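Local coordinates for 3-oxoacyl-[acyl-carrier-protein] synthase (Arabidopsis thaliana, PDB 2IX4) that catalyses the condensation steps of mitochondrial fatty acid synthesis, extending acyl chains by two carbons taken from malonyl-ACP, at residues A[275-280]-A[424-429]; A[312-317]-A[337-342]; A[341-346]-A[396-401]; A[349-354]-A[382-387]; A[373-378]-A[407-412]. All blocks are in the same frame, centred on the assembly; numbering follows the deposited sequence.

Contact 1: residues A[275-280]-A[424-429]; sequences CGYGMS and ASLLFA
A classic beta bulge interrupts this antiparallel pairing: Cys275 and Gly276 both face Leu427, and one carbonyl serves the two successive amides. Cys275 N reaches Leu427 O at 2.8 Å, nearly end-on to the carbonyl (C=O...N 168°), whereas Gly276 N comes to the same oxygen at 3.1 Å, in the carbonyl plane and on a lone pair. The return bond, Leu427 N to Gly276 O at 2.8 Å, closes the hydrogen-bonded pair. Glycine suits this position, because a CB on Gly276 would press against the CB of Leu427. Beyond the bulge the ladder is regular, with Gly278 and Ser425 exchanging bonds through both backbone N-H groups. Between this pair and the Gly276-Leu427 pair, Tyr277 and Leu426 form a non-hydrogen-bonded pair. Their side chains run side by side in the same direction, and Tyr277 CD1 lies 3.7 Å from Leu426 CD2. With CG of Tyr277 anti to the backbone N (chi1 172°), the ring also brings its edge to Ala424 CB. Its hydroxyl is held by Asp188 and His184 of helix 181-195, while Ser425 OG bonds Asn415, a residue of the potassium site. At the other end Cys275 SG rests on Ala429 CB at 3.8 Å. Helices 181-195 and 364-378 pack on the face bearing Tyr277 and Leu426, and helix 294-307 touches Leu427, the layered helix-sheet-helix arrangement of the thiolase fold.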
# COMPACT_ATOMS: atom_id res chain seq x y z
N CYS A 275 -12.00 18.63 -3.00
CA CYS A 275 -11.99 19.63 -1.93
C CYS A 275 -11.76 19.05 -0.54
O CYS A 275 -11.40 19.78 0.39
CB CYS A 275 -13.31 20.41 -1.92
SG CYS A 275 -13.62 21.34 -3.43
N GLY A 276 -11.97 17.75 -0.39
CA GLY A 276 -11.86 17.11 0.91
C GLY A 276 -11.36 15.69 0.83
O GLY A 276 -11.80 14.91 -0.02
N TYR A 277 -10.43 15.37 1.73
CA TYR A 277 -9.89 14.02 1.88
C TYR A 277 -9.84 13.72 3.37
O TYR A 277 -8.83 13.95 4.04
CB TYR A 277 -8.51 13.93 1.21
CG TYR A 277 -7.72 12.65 1.42
CD1 TYR A 277 -8.33 11.39 1.42
CD2 TYR A 277 -6.33 12.71 1.59
CE1 TYR A 277 -7.58 10.22 1.61
CE2 TYR A 277 -5.58 11.55 1.76
CZ TYR A 277 -6.20 10.32 1.77
OH TYR A 277 -5.44 9.18 1.95
N GLY A 278 -10.96 13.22 3.90
CA GLY A 278 -11.07 12.91 5.32
C GLY A 278 -10.61 11.50 5.60
O GLY A 278 -11.01 10.57 4.90
N MET A 279 -9.79 11.35 6.64
CA MET A 279 -9.25 10.05 7.03
C MET A 279 -9.47 9.80 8.50
O MET A 279 -9.35 10.72 9.31
CB MET A 279 -7.76 9.97 6.74
CG MET A 279 -7.38 9.92 5.27
SD MET A 279 -5.60 10.09 5.03
CE MET A 279 -5.36 11.81 5.46
N SER A 280 -9.78 8.55 8.84
CA SER A 280 -9.89 8.15 10.24
C SER A 280 -9.62 6.66 10.41
O SER A 280 -9.45 5.93 9.43
CB SER A 280 -11.28 8.48 10.79
OG SER A 280 -12.25 7.59 10.27
N ALA A 424 -11.83 6.41 4.65
CA ALA A 424 -11.58 7.58 3.83
C ALA A 424 -12.89 8.15 3.32
O ALA A 424 -13.85 7.42 3.08
CB ALA A 424 -10.66 7.24 2.68
N SER A 425 -12.93 9.47 3.18
CA SER A 425 -14.07 10.16 2.60
C SER A 425 -13.55 11.22 1.64
O SER A 425 -12.79 12.10 2.03
CB SER A 425 -14.92 10.79 3.70
OG SER A 425 -16.24 11.01 3.26
N LEU A 426 -13.93 11.09 0.37
CA LEU A 426 -13.51 12.04 -0.66
C LEU A 426 -14.66 12.99 -1.00
O LEU A 426 -15.77 12.54 -1.27
CB LEU A 426 -13.05 11.32 -1.93
CG LEU A 426 -11.83 10.39 -1.85
CD1 LEU A 426 -11.64 9.66 -3.17
CD2 LEU A 426 -10.56 11.15 -1.47
N LEU A 427 -14.38 14.29 -0.98
CA LEU A 427 -15.40 15.29 -1.27
C LEU A 427 -15.04 16.12 -2.49
O LEU A 427 -14.01 16.81 -2.53
CB LEU A 427 -15.66 16.18 -0.04
CG LEU A 427 -16.71 17.30 -0.13
CD1 LEU A 427 -18.05 16.79 -0.64
CD2 LEU A 427 -16.88 17.96 1.23
N PHE A 428 -15.91 16.05 -3.50
CA PHE A 428 -15.74 16.77 -4.75
C PHE A 428 -16.75 17.90 -4.86
O PHE A 428 -17.82 17.83 -4.26
CB PHE A 428 -15.90 15.82 -5.95
CG PHE A 428 -14.91 14.69 -5.97
CD1 PHE A 428 -15.17 13.51 -5.29
CD2 PHE A 428 -13.72 14.81 -6.68
CE1 PHE A 428 -14.26 12.46 -5.30
CE2 PHE A 428 -12.80 13.77 -6.70
CZ PHE A 428 -13.07 12.59 -6.02
N ALA A 429 -16.41 18.92 -5.64
CA ALA A 429 -17.31 20.04 -5.89
C ALA A 429 -17.10 20.56 -7.31
O ALA A 429 -16.01 20.44 -7.86
CB ALA A 429 -17.08 21.15 -4.88

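Contact 2: residues A[312-317]-A[337-342]; sequences NQIDYV and TVFSEH
The imidazole of His342 has Asn312 CA over one face, 3.6 Å from the ring centroid and 14° off the normal, a CH-pi contact, while Ile314 O lies at its edge. The phenyl ring of Phe339 is turned to Ile314 with an edge too, where CG1 lies in its plane, and Val338 CG1 covers the rim of one of its faces. Two neighbouring rings thus grip the same turn in different ways, one by a polar bond and one by apolar packing. His342 NE2 donates to Ile314 O at 2.8 Å with an N-H...O angle of 158°; the oxygen lies close to the ring plane, although the nitrogen is tilted from the plane of the carbonyl. This bond and the CA above the face together fix the rotation of the imidazole. CG stands anti to the backbone N of His342 (chi1 -175°), which carries the ring from helix 341-344 across to residues 312-314. Its CE1 also approaches Asn312 O, at 3.1 Å. Beside this bond, Ile314 and Phe339 cross at about a right angle, with CB of Ile314 3.6 Å from CE2 of Phe339, and Val317 CG2 touches Phe339 CZ at 3.9 Å. The phenyl ring therefore spans from the turn to Val317 of strand 316-318. Leu304 of helix 294-307 packs against Ile314, and Pro311 against Phe339. The chain runs from strand 316-318 through helix 325-339 to the neighbouring parallel strand 349-351, so the contact belongs to a beta-alpha-beta unit of the thiolase-like fold.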
# COMPACT_ATOMS: atom_id res chain seq x y z
N ASN A 312 -25.20 20.75 5.29
CA ASN A 312 -26.35 21.10 4.45
C ASN A 312 -25.99 21.51 3.01
O ASN A 312 -26.88 21.65 2.16
CB ASN A 312 -27.22 22.18 5.12
CG ASN A 312 -26.46 23.46 5.42
OD1 ASN A 312 -25.74 24.00 4.57
ND2 ASN A 312 -26.63 23.98 6.64
N GLN A 313 -24.70 21.71 2.75
CA GLN A 313 -24.22 22.08 1.42
C GLN A 313 -23.80 20.88 0.57
O GLN A 313 -23.28 21.04 -0.53
CB GLN A 313 -23.07 23.09 1.53
CG GLN A 313 -23.52 24.49 1.92
CD GLN A 313 -22.35 25.42 2.20
OE1 GLN A 313 -21.56 25.19 3.12
NE2 GLN A 313 -22.24 26.49 1.42
N ILE A 314 -24.05 19.67 1.09
CA ILE A 314 -23.71 18.44 0.37
C ILE A 314 -24.94 17.88 -0.35
O ILE A 314 -25.94 17.54 0.28
CB ILE A 314 -23.06 17.38 1.31
CG1 ILE A 314 -21.84 17.95 2.03
CG2 ILE A 314 -22.70 16.11 0.53
CD1 ILE A 314 -20.77 18.57 1.13
N ASP A 315 -24.84 17.79 -1.67
CA ASP A 315 -25.96 17.39 -2.50
C ASP A 315 -26.11 15.87 -2.60
O ASP A 315 -27.23 15.36 -2.52
CB ASP A 315 -25.83 18.00 -3.90
CG ASP A 315 -26.03 19.50 -3.91
OD1 ASP A 315 -26.62 20.05 -2.95
OD2 ASP A 315 -25.60 20.15 -4.88
N TYR A 316 -25.00 15.17 -2.78
CA TYR A 316 -25.02 13.72 -2.99
C TYR A 316 -23.94 12.98 -2.20
O TYR A 316 -22.79 13.41 -2.15
CB TYR A 316 -24.91 13.38 -4.49
CG TYR A 316 -24.75 11.90 -4.77
CD1 TYR A 316 -25.76 11.00 -4.43
CD2 TYR A 316 -23.60 11.41 -5.38
CE1 TYR A 316 -25.62 9.63 -4.68
CE2 TYR A 316 -23.45 10.05 -5.64
CZ TYR A 316 -24.47 9.16 -5.29
OH TYR A 316 -24.33 7.81 -5.53
N VAL A 317 -24.33 11.87 -1.58
CA VAL A 317 -23.38 10.99 -0.90
C VAL A 317 -23.43 9.61 -1.55
O VAL A 317 -24.48 8.95 -1.57
CB VAL A 317 -23.67 10.89 0.62
CG1 VAL A 317 -22.81 9.80 1.27
CG2 VAL A 317 -23.42 12.23 1.31
N THR A 337 -25.86 11.13 11.71
CA THR A 337 -25.12 11.92 12.70
C THR A 337 -24.44 13.14 12.06
O THR A 337 -24.44 14.23 12.64
CB THR A 337 -24.10 11.05 13.46
OG1 THR A 337 -24.78 9.99 14.14
CG2 THR A 337 -23.32 11.87 14.49
N VAL A 338 -23.88 12.96 10.87
CA VAL A 338 -23.15 14.02 10.19
C VAL A 338 -24.09 15.07 9.59
O VAL A 338 -23.82 16.27 9.68
CB VAL A 338 -22.20 13.44 9.10
CG1 VAL A 338 -21.61 14.55 8.24
CG2 VAL A 338 -21.09 12.62 9.75
N PHE A 339 -25.18 14.62 9.00
CA PHE A 339 -26.06 15.51 8.25
C PHE A 339 -27.36 15.88 8.99
O PHE A 339 -28.05 16.82 8.60
CB PHE A 339 -26.34 14.92 6.86
CG PHE A 339 -25.11 14.78 6.01
CD1 PHE A 339 -24.46 13.55 5.90
CD2 PHE A 339 -24.58 15.88 5.34
CE1 PHE A 339 -23.31 13.42 5.12
CE2 PHE A 339 -23.44 15.75 4.55
CZ PHE A 339 -22.80 14.52 4.45
N SER A 340 -27.65 15.15 10.06
CA SER A 340 -28.86 15.35 10.89
C SER A 340 -30.09 15.82 10.09
O SER A 340 -30.62 15.06 9.29
CB SER A 340 -28.57 16.26 12.09
OG SER A 340 -28.04 17.51 11.67
N GLU A 341 -30.50 17.07 10.31
CA GLU A 341 -31.72 17.61 9.70
C GLU A 341 -31.68 17.58 8.16
O GLU A 341 -32.70 17.34 7.52
CB GLU A 341 -31.98 19.05 10.19
CG GLU A 341 -31.60 19.31 11.65
CD GLU A 341 -32.49 18.60 12.66
OE1 GLU A 341 -32.05 17.56 13.20
OE2 GLU A 341 -33.62 19.07 12.91
N HIS A 342 -30.50 17.80 7.60
CA HIS A 342 -30.29 17.76 6.14
C HIS A 342 -30.58 16.38 5.56
O HIS A 342 -31.01 16.26 4.41
CB HIS A 342 -28.86 18.21 5.81
CG HIS A 342 -28.58 18.31 4.34
ND1 HIS A 342 -29.19 19.26 3.53
CD2 HIS A 342 -27.75 17.61 3.53
CE1 HIS A 342 -28.75 19.12 2.29
NE2 HIS A 342 -27.88 18.13 2.26

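Contact 3: residues A[341-346]-A[396-401]; sequences EHATSG and KRFMPL
Phe398 and Ala343 make the close-packed side of this contact, while Arg397 lies over the carbonyls of Thr344 and Ser345 on the solvent side. The phenyl ring reaches the helix because CG of Phe398 is anti to the backbone N (chi1 -178°): CE1 lies 3.9 Å from Ala343 CB, CD1 comes to 3.4 Å from Ala343 O, and CB rests on Thr344 CA. Phe350 and Phe394 meet the same ring, and Lys336 of helix 325-339 touches it, so an aromatic cluster anchors the long connection between strands 380-381 and 405-406 to the short helix 341-344. Gly346, with positive phi, has left the helical conformation, and its CA lies 3.3 Å from Arg397 O, leaving little room for a side chain. Ser345 secures the turn from within: its OG and its backbone N both bond Glu341 O, and OG is also hydrogen-bonded to Thr347 OG1. On the exposed side the chain of Arg397 is bent at chi3, with CB and CG lying along the carbonyls; NH1 stands 2.8 Å from Thr344 O, and Ser345 CA sits at the edge of the guanidinium. Nearby, a water donates to Arg397 O at 2.7 Å and, weakly, to Gly346 O, bridging the two backbones.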
# COMPACT_ATOMS: atom_id res chain seq x y z
N GLU A 341 -30.50 17.07 10.31
CA GLU A 341 -31.72 17.61 9.70
C GLU A 341 -31.68 17.58 8.16
O GLU A 341 -32.70 17.34 7.52
CB GLU A 341 -31.98 19.05 10.19
CG GLU A 341 -31.60 19.31 11.65
CD GLU A 341 -32.49 18.60 12.66
OE1 GLU A 341 -32.05 17.56 13.20
OE2 GLU A 341 -33.62 19.07 12.91
N HIS A 342 -30.50 17.80 7.60
CA HIS A 342 -30.29 17.76 6.14
C HIS A 342 -30.58 16.38 5.56
O HIS A 342 -31.01 16.26 4.41
CB HIS A 342 -28.86 18.21 5.81
CG HIS A 342 -28.58 18.31 4.34
ND1 HIS A 342 -29.19 19.26 3.53
CD2 HIS A 342 -27.75 17.61 3.53
CE1 HIS A 342 -28.75 19.12 2.29
NE2 HIS A 342 -27.88 18.13 2.26
N ALA A 343 -30.35 15.34 6.37
CA ALA A 343 -30.59 13.96 5.96
C ALA A 343 -32.00 13.47 6.32
O ALA A 343 -32.66 12.83 5.50
CB ALA A 343 -29.54 13.04 6.57
N THR A 344 -32.43 13.77 7.55
CA THR A 344 -33.72 13.28 8.06
C THR A 344 -34.94 13.95 7.43
O THR A 344 -36.05 13.43 7.54
CB THR A 344 -33.81 13.40 9.61
OG1 THR A 344 -33.69 14.77 9.99
CG2 THR A 344 -32.71 12.58 10.28
N SER A 345 -34.73 15.10 6.79
CA SER A 345 -35.80 15.80 6.09
C SER A 345 -36.00 15.28 4.67
O SER A 345 -37.00 15.58 4.02
CB SER A 345 -35.53 17.31 6.05
OG SER A 345 -34.41 17.61 5.24
N GLY A 346 -35.03 14.49 4.19
CA GLY A 346 -35.08 13.93 2.85
C GLY A 346 -34.39 14.79 1.80
O GLY A 346 -34.43 14.47 0.61
N LYS A 396 -39.96 7.52 5.52
CA LYS A 396 -40.46 8.21 4.33
C LYS A 396 -39.51 9.28 3.78
O LYS A 396 -39.38 9.44 2.56
CB LYS A 396 -41.86 8.78 4.58
CG LYS A 396 -42.03 9.51 5.92
CD LYS A 396 -43.47 9.39 6.43
CE LYS A 396 -43.78 10.43 7.49
NZ LYS A 396 -44.00 11.79 6.91
N ARG A 397 -38.85 10.00 4.68
CA ARG A 397 -37.95 11.09 4.31
C ARG A 397 -36.49 10.64 4.21
O ARG A 397 -35.86 10.78 3.16
CB ARG A 397 -38.10 12.27 5.28
CG ARG A 397 -39.37 13.08 5.08
CD ARG A 397 -39.71 13.93 6.30
NE ARG A 397 -40.23 13.12 7.40
CZ ARG A 397 -39.63 12.98 8.59
NH1 ARG A 397 -38.48 13.60 8.84
NH2 ARG A 397 -40.19 12.22 9.52
N PHE A 398 -35.96 10.09 5.30
CA PHE A 398 -34.58 9.59 5.34
C PHE A 398 -34.51 8.22 4.67
O PHE A 398 -34.85 7.20 5.27
CB PHE A 398 -34.07 9.53 6.79
CG PHE A 398 -32.65 9.07 6.92
CD1 PHE A 398 -31.63 9.67 6.18
CD2 PHE A 398 -32.33 8.04 7.79
CE1 PHE A 398 -30.32 9.24 6.31
CE2 PHE A 398 -31.02 7.60 7.93
CZ PHE A 398 -30.01 8.21 7.18
N MET A 399 -34.08 8.21 3.41
CA MET A 399 -34.21 7.04 2.54
C MET A 399 -33.20 7.10 1.39
O MET A 399 -33.05 8.15 0.75
CB MET A 399 -35.64 6.99 1.97
CG MET A 399 -35.98 5.76 1.13
SD MET A 399 -36.07 4.23 2.08
CE MET A 399 -37.58 4.45 3.02
N PRO A 400 -32.49 5.98 1.12
CA PRO A 400 -31.59 5.96 -0.04
C PRO A 400 -32.35 5.98 -1.36
O PRO A 400 -33.50 5.53 -1.41
CB PRO A 400 -30.85 4.62 0.12
CG PRO A 400 -31.79 3.76 0.91
CD PRO A 400 -32.48 4.70 1.85
N LEU A 401 -31.72 6.51 -2.40
CA LEU A 401 -32.33 6.59 -3.73
C LEU A 401 -32.53 5.20 -4.31
O LEU A 401 -31.63 4.37 -4.26
CB LEU A 401 -31.47 7.42 -4.68
CG LEU A 401 -31.13 8.88 -4.35
CD1 LEU A 401 -30.27 9.47 -5.46
CD2 LEU A 401 -32.38 9.74 -4.14
O HOH W 1 -35.55 11.24 0.51

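Contact 4: residues A[349-354]-A[382-387]; sequences AFSSTK and PMTLNV
Two first torsions bring the hydroxyls of Ser351 and Thr384 to the opposing backbone. In Ser351, OG stands between the backbone N and the carbonyl carbon (chi1 62°), a rotation that turns the hydroxyl to Pro382 O; in Thr384, OG1 is anti to the carbonyl carbon (chi1 -46°) and lies before the amide of Ser352. Ser351 OG donates to Pro382 O at 2.7 Å, approaching from above the carbonyl plane. The same hydroxyl also bonds Tyr316 OH, which links strand 316-318 to the pair. Ser352 N donates to Thr384 OG1 at 3.2 Å with an N-H...O angle of 150°, and Thr384 OG1 is also bonded to Leu401 O. These hydroxyl-to-backbone bonds tie the loop after strand 380-381 to the edge of the sheet of the thiolase-like fold, near the turn that leads into helix 354-357. Ser352 OG caps that turn through a weak bond from Lys354 N and is bonded to Ala321 O as well. A valine in place of Thr384 would probably leave the amide of Ser352 without its acceptor and Leu401 O without its hydroxyl partner. Around these bonds the packing is snug: Thr384 CA makes a CA-H...O contact of 3.4 Å with Ser352 O, and Thr384 CG2 lies against the same oxygen. A water donates to Ser352 O at 2.7 Å and accepts from Leu385 N, linking the carbonyl of Ser352 to the amide of Leu385. Thr353 CG2 also meets Pro382 CG at 3.6 Å, the two side chains crossing obliquely, with Leu25 of helix 18-26 touching both.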
# COMPACT_ATOMS: atom_id res chain seq x y z
N ALA A 349 -29.51 13.55 -0.88
CA ALA A 349 -29.57 12.39 -1.75
C ALA A 349 -28.39 11.48 -1.45
O ALA A 349 -27.25 11.93 -1.39
CB ALA A 349 -29.55 12.82 -3.21
N PHE A 350 -28.67 10.20 -1.24
CA PHE A 350 -27.61 9.22 -1.05
C PHE A 350 -27.98 7.85 -1.60
O PHE A 350 -29.15 7.46 -1.61
CB PHE A 350 -27.16 9.13 0.42
CG PHE A 350 -28.20 8.58 1.35
CD1 PHE A 350 -28.16 7.24 1.73
CD2 PHE A 350 -29.20 9.39 1.85
CE1 PHE A 350 -29.11 6.73 2.60
CE2 PHE A 350 -30.16 8.88 2.72
CZ PHE A 350 -30.12 7.55 3.09
N SER A 351 -26.97 7.13 -2.08
CA SER A 351 -27.15 5.79 -2.62
C SER A 351 -25.85 5.01 -2.52
O SER A 351 -24.78 5.59 -2.35
CB SER A 351 -27.59 5.86 -4.09
OG SER A 351 -26.61 6.48 -4.89
N SER A 352 -25.96 3.69 -2.61
CA SER A 352 -24.80 2.83 -2.84
C SER A 352 -24.93 2.17 -4.20
O SER A 352 -25.98 1.63 -4.54
CB SER A 352 -24.68 1.76 -1.76
OG SER A 352 -23.67 0.83 -2.11
N THR A 353 -23.85 2.23 -4.98
CA THR A 353 -23.84 1.69 -6.34
C THR A 353 -23.33 0.25 -6.38
O THR A 353 -23.19 -0.34 -7.46
CB THR A 353 -23.02 2.59 -7.30
OG1 THR A 353 -21.81 3.00 -6.66
CG2 THR A 353 -23.82 3.82 -7.68
N LYS A 354 -23.09 -0.33 -5.21
CA LYS A 354 -22.57 -1.70 -5.10
C LYS A 354 -23.59 -2.79 -5.44
O LYS A 354 -23.22 -3.94 -5.68
CB LYS A 354 -21.95 -1.93 -3.71
CG LYS A 354 -20.60 -1.24 -3.53
CD LYS A 354 -19.87 -1.75 -2.30
CE LYS A 354 -18.47 -1.18 -2.17
NZ LYS A 354 -18.48 0.29 -1.89
N PRO A 382 -27.04 8.32 -9.07
CA PRO A 382 -27.38 6.92 -9.37
C PRO A 382 -28.23 6.26 -8.28
O PRO A 382 -28.20 6.66 -7.12
CB PRO A 382 -26.01 6.24 -9.47
CG PRO A 382 -25.11 7.07 -8.64
CD PRO A 382 -25.61 8.48 -8.74
N MET A 383 -28.99 5.24 -8.68
CA MET A 383 -29.87 4.50 -7.78
C MET A 383 -29.12 3.46 -6.95
O MET A 383 -28.01 3.06 -7.30
CB MET A 383 -30.97 3.79 -8.59
CG MET A 383 -30.48 2.64 -9.46
SD MET A 383 -31.77 1.93 -10.49
CE MET A 383 -31.80 3.08 -11.86
N THR A 384 -29.74 3.03 -5.85
CA THR A 384 -29.36 1.81 -5.16
C THR A 384 -30.28 0.71 -5.68
O THR A 384 -31.50 0.87 -5.67
CB THR A 384 -29.55 1.90 -3.63
OG1 THR A 384 -29.03 3.14 -3.15
CG2 THR A 384 -28.85 0.75 -2.92
N LEU A 385 -29.71 -0.39 -6.14
CA LEU A 385 -30.50 -1.52 -6.62
C LEU A 385 -30.97 -2.40 -5.46
O LEU A 385 -30.32 -2.47 -4.42
CB LEU A 385 -29.71 -2.37 -7.62
CG LEU A 385 -29.50 -1.82 -9.04
CD1 LEU A 385 -28.59 -2.76 -9.83
CD2 LEU A 385 -30.82 -1.63 -9.78
N ASN A 386 -32.12 -3.03 -5.65
CA ASN A 386 -32.65 -4.08 -4.77
C ASN A 386 -33.09 -3.66 -3.36
O ASN A 386 -33.07 -4.47 -2.43
CB ASN A 386 -31.68 -5.27 -4.70
CG ASN A 386 -31.47 -5.93 -6.05
OD1 ASN A 386 -32.41 -6.10 -6.83
ND2 ASN A 386 -30.23 -6.32 -6.33
N VAL A 387 -33.50 -2.40 -3.21
CA VAL A 387 -34.07 -1.94 -1.94
C VAL A 387 -35.60 -2.12 -1.98
O VAL A 387 -36.35 -1.18 -2.25
CB VAL A 387 -33.70 -0.47 -1.61
CG1 VAL A 387 -34.01 -0.16 -0.15
CG2 VAL A 387 -32.23 -0.22 -1.89
O HOH W 2 -26.70 -0.21 -6.35

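Contact 5: residues A[373-378]-A[407-412]; sequences ILAIHH and MLVRTA
The last turn of helix 364-378 packs here on the chain that enters strand 411-418, a helix-on-sheet junction of the thiolase-like fold. Ile376 and Val409 carry it, crossing at about a right angle with their CG1 atoms 3.8 Å apart. CG1 of Ile376 lies anti to the carbonyl carbon (chi1 -66°), and the extended chain beyond it brings CD1 to Ala412 CB, again at 3.8 Å. One isoleucine thereby spans from the loop to the start of the strand. Val409 fits against the helix backbone, its CB 3.4 Å from Ala375 O, while Ile376 CA directs a CA-H...O contact of 3.3 Å to Val409 O. A water completes the junction, donating to Ile376 O and accepting from Val409 N at 2.9 Å. Shortening Ile376 to an alanine is likely to open a gap beside Ala412 CB and leave Val409 CG1 with less to pack against. Arg410 turns from the helix to a salt bridge with Asp315, and Thr411 OG1 bonds Gln313 O, tying this chain to the approach to strand 316-318. Phe428 of strand 422-429 also touches Ile376 and Ile373, so the helix end lies across two adjacent strands, with helix 18-26 beside it at Leu374.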
# COMPACT_ATOMS: atom_id res chain seq x y z
N ILE A 373 -17.97 12.14 -9.19
CA ILE A 373 -17.55 13.18 -10.14
C ILE A 373 -18.55 13.29 -11.29
O ILE A 373 -18.89 14.39 -11.73
CB ILE A 373 -16.12 12.92 -10.69
CG1 ILE A 373 -15.09 13.00 -9.57
CG2 ILE A 373 -15.77 13.90 -11.81
CD1 ILE A 373 -13.82 12.19 -9.82
N LEU A 374 -19.02 12.14 -11.77
CA LEU A 374 -20.00 12.09 -12.87
C LEU A 374 -21.38 12.61 -12.46
O LEU A 374 -22.10 13.18 -13.27
CB LEU A 374 -20.10 10.68 -13.46
CG LEU A 374 -18.92 10.23 -14.33
CD1 LEU A 374 -19.00 8.73 -14.64
CD2 LEU A 374 -18.83 11.04 -15.62
N ALA A 375 -21.74 12.39 -11.19
CA ALA A 375 -22.97 12.94 -10.62
C ALA A 375 -22.98 14.46 -10.71
O ALA A 375 -23.98 15.07 -11.11
CB ALA A 375 -23.15 12.47 -9.18
N ILE A 376 -21.85 15.07 -10.33
CA ILE A 376 -21.65 16.51 -10.47
C ILE A 376 -21.70 16.92 -11.94
O ILE A 376 -22.42 17.85 -12.31
CB ILE A 376 -20.30 16.96 -9.84
CG1 ILE A 376 -20.33 16.76 -8.31
CG2 ILE A 376 -19.99 18.42 -10.18
CD1 ILE A 376 -18.97 16.84 -7.65
N HIS A 377 -20.96 16.20 -12.78
CA HIS A 377 -20.82 16.54 -14.20
C HIS A 377 -22.13 16.46 -14.99
O HIS A 377 -22.40 17.31 -15.84
CB HIS A 377 -19.74 15.67 -14.85
CG HIS A 377 -19.41 16.06 -16.25
ND1 HIS A 377 -18.87 17.29 -16.58
CD2 HIS A 377 -19.53 15.39 -17.42
CE1 HIS A 377 -18.68 17.35 -17.88
NE2 HIS A 377 -19.07 16.21 -18.42
N HIS A 378 -22.94 15.44 -14.70
CA HIS A 378 -24.17 15.18 -15.46
C HIS A 378 -25.46 15.65 -14.76
O HIS A 378 -26.50 15.77 -15.40
CB HIS A 378 -24.30 13.69 -15.78
CG HIS A 378 -23.25 13.19 -16.73
ND1 HIS A 378 -23.17 13.61 -18.04
CD2 HIS A 378 -22.26 12.29 -16.57
CE1 HIS A 378 -22.17 13.00 -18.64
NE2 HIS A 378 -21.59 12.19 -17.77
N MET A 407 -30.95 15.92 -10.75
CA MET A 407 -30.84 16.96 -9.72
C MET A 407 -29.54 17.72 -9.92
O MET A 407 -28.58 17.17 -10.45
CB MET A 407 -30.88 16.36 -8.31
CG MET A 407 -29.79 15.32 -8.03
SD MET A 407 -29.82 14.71 -6.33
CE MET A 407 -29.19 16.12 -5.43
N LEU A 408 -29.51 18.98 -9.49
CA LEU A 408 -28.26 19.73 -9.43
C LEU A 408 -27.38 19.11 -8.36
O LEU A 408 -27.77 19.02 -7.19
CB LEU A 408 -28.50 21.21 -9.13
CG LEU A 408 -29.01 22.11 -10.26
CD1 LEU A 408 -29.14 23.54 -9.75
CD2 LEU A 408 -28.11 22.06 -11.49
N VAL A 409 -26.20 18.64 -8.78
CA VAL A 409 -25.20 18.12 -7.85
C VAL A 409 -23.98 19.02 -7.93
O VAL A 409 -23.17 18.91 -8.85
CB VAL A 409 -24.81 16.65 -8.16
CG1 VAL A 409 -23.88 16.10 -7.07
CG2 VAL A 409 -26.04 15.76 -8.28
N ARG A 410 -23.85 19.94 -6.98
CA ARG A 410 -22.68 20.82 -6.93
C ARG A 410 -21.59 20.24 -6.03
O ARG A 410 -20.42 20.58 -6.18
CB ARG A 410 -23.06 22.25 -6.55
CG ARG A 410 -23.63 22.44 -5.16
CD ARG A 410 -24.54 23.66 -5.10
NE ARG A 410 -25.03 23.91 -3.74
CZ ARG A 410 -26.22 23.52 -3.29
NH1 ARG A 410 -27.07 22.87 -4.07
NH2 ARG A 410 -26.56 23.80 -2.03
N THR A 411 -21.99 19.37 -5.11
CA THR A 411 -21.07 18.71 -4.20
C THR A 411 -21.41 17.22 -4.07
O THR A 411 -22.57 16.85 -3.92
CB THR A 411 -21.10 19.35 -2.79
OG1 THR A 411 -22.45 19.46 -2.36
CG2 THR A 411 -20.47 20.73 -2.81
N ALA A 412 -20.38 16.37 -4.14
CA ALA A 412 -20.55 14.93 -4.01
C ALA A 412 -19.47 14.33 -3.12
O ALA A 412 -18.28 14.58 -3.32
CB ALA A 412 -20.53 14.26 -5.38
O HOH W 3 -24.90 18.97 -11.36

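The five contacts illustrate how chemistry follows position in a fold. Contacts 1, 2, 4 and 5 are largely buried and reach the same large sheet; contact 3 is partly exposed. Contact 1 depends on a backbone ladder, contact 5 on apolar packing with a bridging water, and contact 4 on hydroxyls bonded to backbone atoms. Contact 2 combines a histidine bond with a phenyl ring, and contact 3 sets aromatic packing against an exposed arginine. Contacts 2 and 3 share helix 341-344. Strands 422-429 and 411-418 are neighbours, joining contacts 1 and 5, while strand 316-318 of contact 2 lies beside strands 349-351 and 411-418. Phe350 connects contacts 3 and 4.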